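Elicitor protein Hrip2 (Magnaporthe oryzae, PDB 5FID) acts as a protein elicitor of the rice blast fungus, probably recognised by plants as a signal that triggers defence responses. Local coordinates at residues Q5-N10 against G37-E42; Y17-P22 against G29-L34; G48-V53 against P62-Y67. The protein carries 1 engineered substitution. One frame throughout, in Å; residues are numbered along the deposited sequence.

Overall arrangement
Two beta sheets packed face to face make up this helix-free protein, and the three contacts sample both. Contact 1 pairs strand 5-10 with the outermost strand 39-43 of the mixed sheet; contacts 2 and 3 are hairpins of the antiparallel sheet, where strands 16-22 and 49-54 lie side by side. Contact 3 is the core, its centre about 5 Å from the centre of the chain and almost wholly buried, whereas contacts 1 and 2 sit at sheet edges, partly buried. Accordingly contact 3 rests on apolar and aromatic packing, while the other two add side-chain hydrogen bonds on their outer faces. Between the sheets the three meet at Glu-42, which bonds to Ser-20 and Tyr-67.

Contact 1 (Q5-N10 against G37-E42); sequences QAIVHN and GQTFSE
Val-8 and Phe-40 face each other as a hydrogen-bonded pair, and their backbones carry two of the bonds that join 5-10 to 39-42 as antiparallel strands. Their face, shared with Ala-6, is closed over by the other sheet. CG2 of Val-8 approaches CD2 of Phe-40 at 4.1 Å, the two side chains slanting across one another, and the ring, with CG anti to the backbone N (chi1 162°), also packs on Val-18 and Leu-34 of the other sheet. Ala-6 is small enough to let Tyr-67 of that sheet settle on it, while its CB lies 4.1 Å from Glu-42 CG.

The opposite face is more polar, and at Thr-39 and Ser-41 it is exposed. Here His-9 and Thr-39 lie side by side, and ND1 of His-9 meets OG1 of Thr-39 at the ring edge, 2.8 Å away and nearly straight at 169°. Ile-7 CG2 lies over one face of the imidazole, toward its rim, 3.5 Å above the plane, and touches Thr-39 CG2.

Glu-132 takes the other ring nitrogen, NE2, so bonds at both nitrogens hold the imidazole's rotation, and the carboxylate probably polarises the ring.

Contact 2 (Y17-P22 against G29-L34); sequences YVQSFP and GPLTTL
The segments 17-22 and 29-34 form the two arms of a beta hairpin at the edge of the antiparallel sheet, their strand axes 4.8 Å apart at closest and antiparallel, at 147° between their N-to-C directions. Val-18 and Thr-32 make the hydrogen-bonded pair, joined by both of their backbone bonds; Tyr-17 and Thr-33 follow as a non-hydrogen-bonded pair. Toward the loop the regular pairing gives way: Gly-29 N still reaches Ser-20 O at 2.9 Å, but beside this bond a water bridges Ser-20 N and Pro-30 O, in place of a direct strand bond. Proline suits this irregular place because it has no N-H to offer.

Gln-19 adds a side-chain bond to the loop arm. With CG anti to the backbone N (chi1 -167°) and the chain extended beyond it, its NE2 reaches Gly-29 O at 2.8 Å, the acceptor lying close to the amide plane. Leu-31 crosses this glutamine at about a right angle, its CD1 3.7 Å from Gln-19 OE1. Tyr-17 lies alongside Thr-33, its CE1 3.5 Å from Thr-33 OG1.

The inward face is apolar around Val-18 and Leu-34: Val-18 CG2 meets Leu-34 CD1 at 3.7 Å, and both pack on Phe-40 of the facing sheet. Thr-32 turns its OG1 back along its own segment to donate to the loop residue Pro-30, reaching its O at 3.0 Å from above the carbonyl plane.

Contact 3 (G48-V53 against P62-Y67); sequences GSTVKV and PMFIGY. Engineered in segment 62-67: Met-63 (natural residue Leu).
Tyr-67 reaches back over the start of strand 49-53, laying one ring face over the backbone N of Ser-49, which stands 4.0 Å above the ring centre. The turn at chi1 (69°), which sets CG between the backbone N and carbonyl carbon, brings the ring there. Val-51 CG2 comes at the ring edge, 4.2 Å from CE1, and Ser-49 CB lies 3.7 Å from both CE1 and OH. A small serine fits beneath so large a group.

Farther along this face, toward the core between the sheets, Val-53 CG2 is touched from two directions. Ile-65 CD1 slants across it at 4.0 Å, while the engineered selenomethionine Met-63 lies alongside, bent at chi3 so that CE folds onto the valine.

The other face carries Thr-50 CG2 obliquely against the Phe-64 ring, and Lys-52 side by side with Pro-62, the lysine running on to a cation-pi contact with Phe-21.

Six backbone bonds pair every second residue of this beta hairpin; those between bond outward to strands 16-22 and 75-81. Within a largely apolar interior, Ser-49 OG ties in Ser-20 of the adjacent strand, while Tyr-67 OH, bonded also to Arg-45 N, spans the two sheets to Glu-42.

Contact 1 (Q5-N10 against G37-E42)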
ATOM      1  N   GLN A   5      10.468  13.743   4.062  1.00 17.46           N
ATOM      2  CA  GLN A   5      11.653  13.507   3.252  1.00 17.39           C
ATOM      3  C   GLN A   5      11.673  12.110   2.656  1.00 16.44           C
ATOM      4  O   GLN A   5      11.188  11.156   3.269  1.00 17.24           O
ATOM      5  CB  GLN A   5      12.904  13.714   4.103  1.00 19.60           C
ATOM      6  CG  GLN A   5      12.904  15.039   4.860  1.00 22.48           C
ATOM      7  CD  GLN A   5      13.411  16.185   4.027  1.00 24.66           C
ATOM      8  OE1 GLN A   5      14.551  16.158   3.554  1.00 27.48           O
ATOM      9  NE2 GLN A   5      12.573  17.214   3.843  1.00 23.97           N
ATOM     10  N   ALA A   6      12.226  11.998   1.454  1.00 12.52           N
ATOM     11  CA  ALA A   6      12.590  10.697   0.909  1.00 12.08           C
ATOM     12  C   ALA A   6      14.094  10.609   1.096  1.00 12.95           C
ATOM     13  O   ALA A   6      14.829  11.509   0.687  1.00 11.56           O
ATOM     14  CB  ALA A   6      12.221  10.590  -0.570  1.00 10.31           C
ATOM     15  N   ILE A   7      14.551   9.523   1.709  1.00 10.87           N
ATOM     16  CA  ILE A   7      15.938   9.422   2.147  1.00 12.43           C
ATOM     17  C   ILE A   7      16.547   8.107   1.687  1.00 11.94           C
ATOM     18  O   ILE A   7      15.914   7.063   1.776  1.00 11.42           O
ATOM     19  CB  ILE A   7      16.004   9.466   3.686  1.00 12.05           C
ATOM     20  CG1 ILE A   7      15.400  10.764   4.216  1.00 14.19           C
ATOM     21  CG2 ILE A   7      17.427   9.306   4.191  1.00 13.48           C
ATOM     22  CD1 ILE A   7      15.072  10.687   5.685  1.00 16.98           C
ATOM     23  N   VAL A   8      17.776   8.156   1.187  1.00 12.15           N
ATOM     24  CA  VAL A   8      18.501   6.936   0.858  1.00 12.02           C
ATOM     25  C   VAL A   8      19.856   6.923   1.552  1.00 12.46           C
ATOM     26  O   VAL A   8      20.734   7.724   1.231  1.00 12.04           O
ATOM     27  CB  VAL A   8      18.708   6.775  -0.661  1.00 11.12           C
ATOM     28  CG1 VAL A   8      19.448   5.471  -0.955  1.00 11.75           C
ATOM     29  CG2 VAL A   8      17.370   6.772  -1.382  1.00 11.58           C
ATOM     30  N   HIS A   9      20.024   6.018   2.513  1.00 12.23           N
ATOM     31  CA  HIS A   9      21.313   5.875   3.199  1.00 13.18           C
ATOM     32  C   HIS A   9      22.149   4.830   2.484  1.00 11.85           C
ATOM     33  O   HIS A   9      21.751   3.668   2.409  1.00 11.64           O
ATOM     34  CB  HIS A   9      21.141   5.392   4.639  1.00 13.99           C
ATOM     35  CG  HIS A   9      20.277   6.271   5.492  1.00 16.11           C
ATOM     36  ND1 HIS A   9      20.629   7.555   5.830  1.00 18.65           N
ATOM     37  CD2 HIS A   9      19.096   6.015   6.108  1.00 18.51           C
ATOM     38  CE1 HIS A   9      19.685   8.071   6.612  1.00 19.06           C
ATOM     39  NE2 HIS A   9      18.752   7.160   6.796  1.00 18.08           N
ATOM     40  N   ASN A  10      23.313   5.224   1.977  1.00 10.66           N
ATOM     41  CA  ASN A  10      24.215   4.252   1.359  1.00 13.36           C
ATOM     42  C   ASN A  10      25.175   3.620   2.372  1.00 12.48           C
ATOM     43  O   ASN A  10      26.216   4.192   2.681  1.00 12.81           O
ATOM     44  CB  ASN A  10      25.014   4.891   0.215  1.00 12.31           C
ATOM     45  CG  ASN A  10      25.973   3.911  -0.424  1.00 11.84           C
ATOM     46  OD1 ASN A  10      25.767   2.696  -0.351  1.00 12.23           O
ATOM     47  ND2 ASN A  10      27.024   4.423  -1.050  1.00 11.40           N
ATOM     48  N   GLY A  37      28.688   5.302   2.692  1.00 11.96           N
ATOM     49  CA  GLY A  37      28.398   5.936   3.970  1.00 12.21           C
ATOM     50  C   GLY A  37      27.541   7.188   3.874  1.00 12.43           C
ATOM     51  O   GLY A  37      26.962   7.620   4.872  1.00 13.16           O
ATOM     52  N   GLN A  38      27.461   7.782   2.686  1.00 12.76           N
ATOM     53  CA  GLN A  38      26.705   9.024   2.522  1.00 12.33           C
ATOM     54  C   GLN A  38      25.205   8.800   2.378  1.00 12.54           C
ATOM     55  O   GLN A  38      24.746   7.685   2.102  1.00 12.43           O
ATOM     56  CB  GLN A  38      27.221   9.835   1.331  1.00 13.36           C
ATOM     57  CG  GLN A  38      28.563  10.526   1.560  1.00 14.89           C
ATOM     58  CD  GLN A  38      28.888  11.500   0.445  1.00 15.08           C
ATOM     59  OE1 GLN A  38      28.876  11.136  -0.734  1.00 15.35           O
ATOM     60  NE2 GLN A  38      29.164  12.751   0.806  1.00 16.78           N
ATOM     61  N   THR A  39      24.447   9.876   2.566  1.00  9.78           N
ATOM     62  CA  THR A  39      22.989   9.821   2.506  1.00 11.60           C
ATOM     63  C   THR A  39      22.439  10.834   1.491  1.00 12.33           C
ATOM     64  O   THR A  39      22.889  11.988   1.420  1.00 12.32           O
ATOM     65  CB  THR A  39      22.370  10.072   3.904  1.00 12.09           C
ATOM     66  OG1 THR A  39      22.734   9.001   4.786  1.00 12.97           O
ATOM     67  CG2 THR A  39      20.849  10.152   3.829  1.00 12.48           C
ATOM     68  N   PHE A  40      21.482  10.380   0.687  1.00 10.75           N
ATOM     69  CA  PHE A  40      20.710  11.258  -0.179  1.00 10.85           C
ATOM     70  C   PHE A  40      19.420  11.643   0.535  1.00 11.08           C
ATOM     71  O   PHE A  40      18.819  10.827   1.231  1.00 10.83           O
ATOM     72  CB  PHE A  40      20.366  10.517  -1.476  1.00  9.68           C
ATOM     73  CG  PHE A  40      19.233  11.143  -2.261  1.00 11.77           C
ATOM     74  CD1 PHE A  40      19.490  12.107  -3.224  1.00 11.17           C
ATOM     75  CD2 PHE A  40      17.920  10.747  -2.052  1.00  9.88           C
ATOM     76  CE1 PHE A  40      18.446  12.677  -3.959  1.00 10.28           C
ATOM     77  CE2 PHE A  40      16.881  11.313  -2.778  1.00  9.46           C
ATOM     78  CZ  PHE A  40      17.150  12.277  -3.731  1.00  9.72           C
ATOM     79  N   SER A  41      18.963  12.875   0.354  1.00 10.68           N
ATOM     80  CA  SER A  41      17.617  13.210   0.806  1.00 12.66           C
ATOM     81  C   SER A  41      16.992  14.295  -0.047  1.00 12.79           C
ATOM     82  O   SER A  41      17.694  15.133  -0.607  1.00 12.93           O
ATOM     83  CB  SER A  41      17.617  13.625   2.278  1.00 15.24           C
ATOM     84  OG  SER A  41      18.354  14.813   2.458  1.00 20.04           O
ATOM     85  N   GLU A  42      15.667  14.272  -0.147  1.00 13.88           N
ATOM     86  CA  GLU A  42      14.943  15.361  -0.799  1.00 15.22           C
ATOM     87  C   GLU A  42      13.632  15.588  -0.073  1.00 15.29           C
ATOM     88  O   GLU A  42      13.091  14.672   0.537  1.00 14.84           O
ATOM     89  CB  GLU A  42      14.668  15.032  -2.273  1.00 12.44           C
ATOM     90  CG  GLU A  42      13.656  13.905  -2.498  1.00 13.21           C
ATOM     91  CD  GLU A  42      13.302  13.755  -3.973  1.00 13.51           C
ATOM     92  OE1 GLU A  42      14.004  14.375  -4.813  1.00 10.82           O
ATOM     93  OE2 GLU A  42      12.325  13.038  -4.307  1.00 13.36           O
TER

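Contact 2 (Y17-P22 against G29-L34)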
ATOM      1  N   TYR A  17      24.739   5.924  -7.001  1.00 11.28           N
ATOM      2  CA  TYR A  17      24.209   7.131  -7.625  1.00 11.89           C
ATOM      3  C   TYR A  17      22.703   7.149  -7.460  1.00 10.60           C
ATOM      4  O   TYR A  17      22.042   6.126  -7.649  1.00 10.69           O
ATOM      5  CB  TYR A  17      24.608   7.186  -9.103  1.00 11.53           C
ATOM      6  CG  TYR A  17      26.106   7.169  -9.264  1.00 12.35           C
ATOM      7  CD1 TYR A  17      26.829   8.345  -9.353  1.00 14.44           C
ATOM      8  CD2 TYR A  17      26.805   5.972  -9.270  1.00 14.07           C
ATOM      9  CE1 TYR A  17      28.225   8.326  -9.475  1.00 15.30           C
ATOM     10  CE2 TYR A  17      28.187   5.946  -9.396  1.00 16.15           C
ATOM     11  CZ  TYR A  17      28.886   7.118  -9.496  1.00 15.58           C
ATOM     12  OH  TYR A  17      30.267   7.071  -9.611  1.00 19.05           O
ATOM     13  N   VAL A  18      22.169   8.304  -7.077  1.00  9.59           N
ATOM     14  CA  VAL A  18      20.750   8.429  -6.778  1.00  9.94           C
ATOM     15  C   VAL A  18      20.193   9.638  -7.512  1.00 10.04           C
ATOM     16  O   VAL A  18      20.847  10.676  -7.574  1.00 11.31           O
ATOM     17  CB  VAL A  18      20.536   8.615  -5.256  1.00 10.09           C
ATOM     18  CG1 VAL A  18      19.049   8.760  -4.930  1.00 10.30           C
ATOM     19  CG2 VAL A  18      21.115   7.439  -4.488  1.00  9.67           C
ATOM     20  N   GLN A  19      19.002   9.502  -8.093  1.00 10.03           N
ATOM     21  CA  GLN A  19      18.340  10.644  -8.724  1.00 11.12           C
ATOM     22  C   GLN A  19      16.819  10.481  -8.718  1.00 11.00           C
ATOM     23  O   GLN A  19      16.289   9.373  -8.924  1.00 10.81           O
ATOM     24  CB  GLN A  19      18.852  10.873 -10.154  1.00 10.44           C
ATOM     25  CG  GLN A  19      18.441  12.212 -10.752  1.00 11.21           C
ATOM     26  CD  GLN A  19      19.067  12.467 -12.112  1.00 13.26           C
ATOM     27  OE1 GLN A  19      19.529  11.539 -12.778  1.00 14.30           O
ATOM     28  NE2 GLN A  19      19.096  13.741 -12.528  1.00 13.46           N
ATOM     29  N   SER A  20      16.120  11.588  -8.473  1.00 11.21           N
ATOM     30  CA  SER A  20      14.662  11.579  -8.356  1.00 12.04           C
ATOM     31  C   SER A  20      13.991  12.102  -9.618  1.00 12.64           C
ATOM     32  O   SER A  20      14.410  13.117 -10.190  1.00 11.83           O
ATOM     33  CB  SER A  20      14.217  12.415  -7.151  1.00 13.16           C
ATOM     34  OG  SER A  20      12.824  12.247  -6.903  1.00 13.60           O
ATOM     35  N   PHE A  21      12.946  11.397 -10.041  1.00 10.44           N
ATOM     36  CA  PHE A  21      12.242  11.696 -11.278  1.00 12.43           C
ATOM     37  C   PHE A  21      10.773  11.925 -10.972  1.00 10.90           C
ATOM     38  O   PHE A  21       9.995  10.967 -10.917  1.00 11.44           O
ATOM     39  CB  PHE A  21      12.395  10.513 -12.240  1.00 10.77           C
ATOM     40  CG  PHE A  21      13.808  10.271 -12.659  1.00 12.73           C
ATOM     41  CD1 PHE A  21      14.698   9.634 -11.809  1.00 11.14           C
ATOM     42  CD2 PHE A  21      14.259  10.706 -13.891  1.00 13.13           C
ATOM     43  CE1 PHE A  21      16.012   9.438 -12.176  1.00 12.35           C
ATOM     44  CE2 PHE A  21      15.569  10.498 -14.268  1.00 13.65           C
ATOM     45  CZ  PHE A  21      16.447   9.863 -13.413  1.00 14.18           C
ATOM     46  N   PRO A  22      10.388  13.200 -10.770  1.00 12.89           N
ATOM     47  CA  PRO A  22       9.038  13.582 -10.350  1.00 12.91           C
ATOM     48  C   PRO A  22       7.951  13.025 -11.267  1.00 12.76           C
ATOM     49  O   PRO A  22       8.112  13.053 -12.494  1.00 12.10           O
ATOM     50  CB  PRO A  22       9.065  15.108 -10.441  1.00 11.97           C
ATOM     51  CG  PRO A  22      10.502  15.471 -10.233  1.00 11.89           C
ATOM     52  CD  PRO A  22      11.280  14.368 -10.905  1.00 12.32           C
ATOM     53  N   GLY A  29      15.766  15.628 -10.091  1.00 12.46           N
ATOM     54  CA  GLY A  29      16.561  16.151  -8.997  1.00 11.06           C
ATOM     55  C   GLY A  29      18.015  16.059  -9.392  1.00 11.93           C
ATOM     56  O   GLY A  29      18.340  15.492 -10.439  1.00 12.18           O
ATOM     57  N   PRO A  30      18.905  16.611  -8.562  1.00 11.75           N
ATOM     58  CA  PRO A  30      20.334  16.500  -8.854  1.00 12.65           C
ATOM     59  C   PRO A  30      20.774  15.039  -8.973  1.00 12.16           C
ATOM     60  O   PRO A  30      20.346  14.197  -8.177  1.00 11.00           O
ATOM     61  CB  PRO A  30      20.998  17.153  -7.629  1.00 12.86           C
ATOM     62  CG  PRO A  30      19.962  17.154  -6.562  1.00 13.52           C
ATOM     63  CD  PRO A  30      18.645  17.290  -7.281  1.00 11.28           C
ATOM     64  N   LEU A  31      21.601  14.743  -9.972  1.00 12.89           N
ATOM     65  CA  LEU A  31      22.246  13.439 -10.057  1.00 14.99           C
ATOM     66  C   LEU A  31      23.212  13.381  -8.882  1.00 13.98           C
ATOM     67  O   LEU A  31      24.197  14.120  -8.845  1.00 15.58           O
ATOM     68  CB  LEU A  31      22.998  13.295 -11.382  1.00 15.56           C
ATOM     69  CG  LEU A  31      23.722  11.972 -11.649  1.00 16.40           C
ATOM     70  CD1 LEU A  31      22.845  10.775 -11.279  1.00 16.60           C
ATOM     71  CD2 LEU A  31      24.144  11.878 -13.111  1.00 19.49           C
ATOM     72  N   THR A  32      22.921  12.519  -7.916  1.00 12.13           N
ATOM     73  CA  THR A  32      23.624  12.554  -6.633  1.00 12.41           C
ATOM     74  C   THR A  32      24.603  11.400  -6.468  1.00 11.65           C
ATOM     75  O   THR A  32      24.232  10.232  -6.555  1.00 11.84           O
ATOM     76  CB  THR A  32      22.633  12.569  -5.448  1.00 12.35           C
ATOM     77  OG1 THR A  32      21.725  13.670  -5.606  1.00 11.06           O
ATOM     78  CG2 THR A  32      23.386  12.728  -4.127  1.00 12.36           C
ATOM     79  N   THR A  33      25.859  11.732  -6.217  1.00 10.95           N
ATOM     80  CA  THR A  33      26.856  10.706  -5.965  1.00 11.17           C
ATOM     81  C   THR A  33      26.981  10.486  -4.467  1.00 11.72           C
ATOM     82  O   THR A  33      27.277  11.425  -3.715  1.00 11.92           O
ATOM     83  CB  THR A  33      28.240  11.108  -6.490  1.00 12.68           C
ATOM     84  OG1 THR A  33      28.164  11.421  -7.890  1.00 13.44           O
ATOM     85  CG2 THR A  33      29.210   9.957  -6.276  1.00 11.16           C
ATOM     86  N   LEU A  34      26.766   9.246  -4.029  1.00 10.77           N
ATOM     87  CA  LEU A  34      26.911   8.905  -2.621  1.00 10.02           C
ATOM     88  C   LEU A  34      28.120   8.002  -2.431  1.00 11.59           C
ATOM     89  O   LEU A  34      28.100   6.828  -2.832  1.00 11.22           O
ATOM     90  CB  LEU A  34      25.664   8.173  -2.097  1.00 10.33           C
ATOM     91  CG  LEU A  34      24.306   8.869  -2.102  1.00  8.93           C
ATOM     92  CD1 LEU A  34      23.251   7.952  -1.469  1.00  8.25           C
ATOM     93  CD2 LEU A  34      24.407  10.173  -1.334  1.00  8.94           C
TER
HETATM   94  O   HOH W   1      17.846  13.590  -7.320  1.00 11.32           O

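Contact 3 (G48-V53 against P62-Y67)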
ATOM      1  N   GLY A  48       4.709  13.274  -6.042  1.00 16.23           N
ATOM      2  CA  GLY A  48       5.335  11.975  -5.864  1.00 14.67           C
ATOM      3  C   GLY A  48       6.519  11.845  -6.808  1.00 13.79           C
ATOM      4  O   GLY A  48       6.732  12.699  -7.674  1.00 11.44           O
ATOM      5  N   SER A  49       7.290  10.773  -6.666  1.00 13.56           N
ATOM      6  CA  SER A  49       8.491  10.634  -7.482  1.00 13.20           C
ATOM      7  C   SER A  49       8.982   9.202  -7.551  1.00 13.65           C
ATOM      8  O   SER A  49       8.625   8.368  -6.718  1.00 11.64           O
ATOM      9  CB  SER A  49       9.602  11.521  -6.922  1.00 11.74           C
ATOM     10  OG  SER A  49      10.593  11.773  -7.908  1.00 12.31           O
ATOM     11  N   THR A  50       9.803   8.939  -8.561  1.00 13.84           N
ATOM     12  CA  THR A  50      10.575   7.713  -8.647  1.00 14.02           C
ATOM     13  C   THR A  50      12.039   8.029  -8.360  1.00 13.20           C
ATOM     14  O   THR A  50      12.661   8.838  -9.058  1.00 14.10           O
ATOM     15  CB  THR A  50      10.465   7.095 -10.051  1.00 15.92           C
ATOM     16  OG1 THR A  50       9.110   6.690 -10.276  1.00 19.20           O
ATOM     17  CG2 THR A  50      11.379   5.885 -10.177  1.00 16.69           C
ATOM     18  N   VAL A  51      12.595   7.405  -7.329  1.00 11.12           N
ATOM     19  CA  VAL A  51      14.002   7.633  -7.003  1.00 10.01           C
ATOM     20  C   VAL A  51      14.827   6.446  -7.492  1.00 10.58           C
ATOM     21  O   VAL A  51      14.730   5.351  -6.933  1.00 10.82           O
ATOM     22  CB  VAL A  51      14.201   7.825  -5.486  1.00 10.32           C
ATOM     23  CG1 VAL A  51      15.657   8.109  -5.175  1.00 10.09           C
ATOM     24  CG2 VAL A  51      13.352   8.982  -4.983  1.00 11.60           C
ATOM     25  N   LYS A  52      15.623   6.651  -8.545  1.00 11.07           N
ATOM     26  CA  LYS A  52      16.490   5.582  -9.057  1.00 10.62           C
ATOM     27  C   LYS A  52      17.755   5.485  -8.223  1.00 11.27           C
ATOM     28  O   LYS A  52      18.272   6.501  -7.767  1.00 11.48           O
ATOM     29  CB  LYS A  52      16.877   5.839 -10.514  1.00 11.97           C
ATOM     30  CG  LYS A  52      15.722   5.923 -11.486  1.00 12.94           C
ATOM     31  CD  LYS A  52      16.250   6.137 -12.902  1.00 14.74           C
ATOM     32  CE  LYS A  52      15.108   6.225 -13.925  1.00 16.11           C
ATOM     33  NZ  LYS A  52      15.666   6.477 -15.298  1.00 17.43           N
ATOM     34  N   VAL A  53      18.241   4.256  -8.026  1.00 11.06           N
ATOM     35  CA  VAL A  53      19.428   3.983  -7.220  1.00 10.84           C
ATOM     36  C   VAL A  53      20.259   2.948  -7.960  1.00 11.56           C
ATOM     37  O   VAL A  53      19.789   1.851  -8.245  1.00 11.34           O
ATOM     38  CB  VAL A  53      19.052   3.412  -5.834  1.00 11.79           C
ATOM     39  CG1 VAL A  53      20.293   3.230  -4.982  1.00 13.95           C
ATOM     40  CG2 VAL A  53      18.057   4.336  -5.127  1.00 11.36           C
ATOM     41  N   PRO A  62      18.603   0.226 -12.601  1.00 11.62           N
ATOM     42  CA  PRO A  62      18.574   0.681 -11.213  1.00 10.41           C
ATOM     43  C   PRO A  62      17.467   0.024 -10.394  1.00 10.73           C
ATOM     44  O   PRO A  62      16.440  -0.430 -10.915  1.00 10.57           O
ATOM     45  CB  PRO A  62      18.231   2.156 -11.357  1.00 10.74           C
ATOM     46  CG  PRO A  62      17.270   2.159 -12.529  1.00 11.46           C
ATOM     47  CD  PRO A  62      17.756   1.069 -13.466  1.00 11.20           C
HETATM   48  N   MSE A  63      17.674   0.019  -9.088  1.00 12.35           N
HETATM   49  CA  MSE A  63      16.598  -0.250  -8.166  1.00 12.50           C
HETATM   50  C   MSE A  63      15.827   1.058  -8.110  1.00 12.36           C
HETATM   51  O   MSE A  63      16.339   2.081  -8.536  1.00 13.06           O
HETATM   52  CB  MSE A  63      17.181  -0.582  -6.797  1.00 12.69           C
HETATM   53  CG  MSE A  63      16.193  -1.199  -5.849  1.00 12.49           C
HETATM   54 SE   MSE A  63      16.953  -1.147  -4.059  1.00 26.07          SE
HETATM   55  CE  MSE A  63      16.923   0.767  -3.692  1.00 13.79           C
ATOM     56  N   PHE A  64      14.579   1.034  -7.654  1.00 10.42           N
ATOM     57  CA  PHE A  64      13.894   2.300  -7.389  1.00 10.29           C
ATOM     58  C   PHE A  64      13.056   2.337  -6.126  1.00 10.51           C
ATOM     59  O   PHE A  64      12.597   1.307  -5.622  1.00  9.59           O
ATOM     60  CB  PHE A  64      13.159   2.877  -8.630  1.00 11.77           C
ATOM     61  CG  PHE A  64      11.778   2.323  -8.886  1.00 10.98           C
ATOM     62  CD1 PHE A  64      10.686   2.746  -8.134  1.00 13.25           C
ATOM     63  CD2 PHE A  64      11.554   1.458  -9.949  1.00 12.97           C
ATOM     64  CE1 PHE A  64       9.396   2.265  -8.395  1.00 13.24           C
ATOM     65  CE2 PHE A  64      10.265   0.970 -10.221  1.00 13.18           C
ATOM     66  CZ  PHE A  64       9.190   1.374  -9.445  1.00 12.61           C
ATOM     67  N   ILE A  65      12.894   3.548  -5.605  1.00 11.36           N
ATOM     68  CA  ILE A  65      12.020   3.790  -4.472  1.00 10.99           C
ATOM     69  C   ILE A  65      10.959   4.737  -4.977  1.00 12.39           C
ATOM     70  O   ILE A  65      11.267   5.841  -5.427  1.00 11.25           O
ATOM     71  CB  ILE A  65      12.782   4.466  -3.318  1.00 11.62           C
ATOM     72  CG1 ILE A  65      13.876   3.520  -2.798  1.00 12.97           C
ATOM     73  CG2 ILE A  65      11.814   4.855  -2.198  1.00 11.50           C
ATOM     74  CD1 ILE A  65      15.151   4.214  -2.444  1.00 12.88           C
ATOM     75  N   GLY A  66       9.704   4.309  -4.933  1.00 11.83           N
ATOM     76  CA  GLY A  66       8.636   5.170  -5.402  1.00 12.25           C
ATOM     77  C   GLY A  66       7.846   5.678  -4.219  1.00 11.49           C
ATOM     78  O   GLY A  66       7.608   4.932  -3.276  1.00 12.12           O
ATOM     79  N   TYR A  67       7.442   6.941  -4.254  1.00 10.87           N
ATOM     80  CA  TYR A  67       6.562   7.452  -3.213  1.00 12.53           C
ATOM     81  C   TYR A  67       5.528   8.406  -3.790  1.00 13.33           C
ATOM     82  O   TYR A  67       5.755   9.025  -4.821  1.00 13.38           O
ATOM     83  CB  TYR A  67       7.366   8.139  -2.105  1.00 12.54           C
ATOM     84  CG  TYR A  67       8.018   9.443  -2.508  1.00 12.23           C
ATOM     85  CD1 TYR A  67       9.328   9.472  -2.971  1.00 11.82           C
ATOM     86  CD2 TYR A  67       7.334  10.646  -2.406  1.00 13.86           C
ATOM     87  CE1 TYR A  67       9.942  10.672  -3.326  1.00 12.01           C
ATOM     88  CE2 TYR A  67       7.927  11.838  -2.768  1.00 14.50           C
ATOM     89  CZ  TYR A  67       9.230  11.851  -3.222  1.00 13.75           C
ATOM     90  OH  TYR A  67       9.816  13.052  -3.575  1.00 13.46           O
TER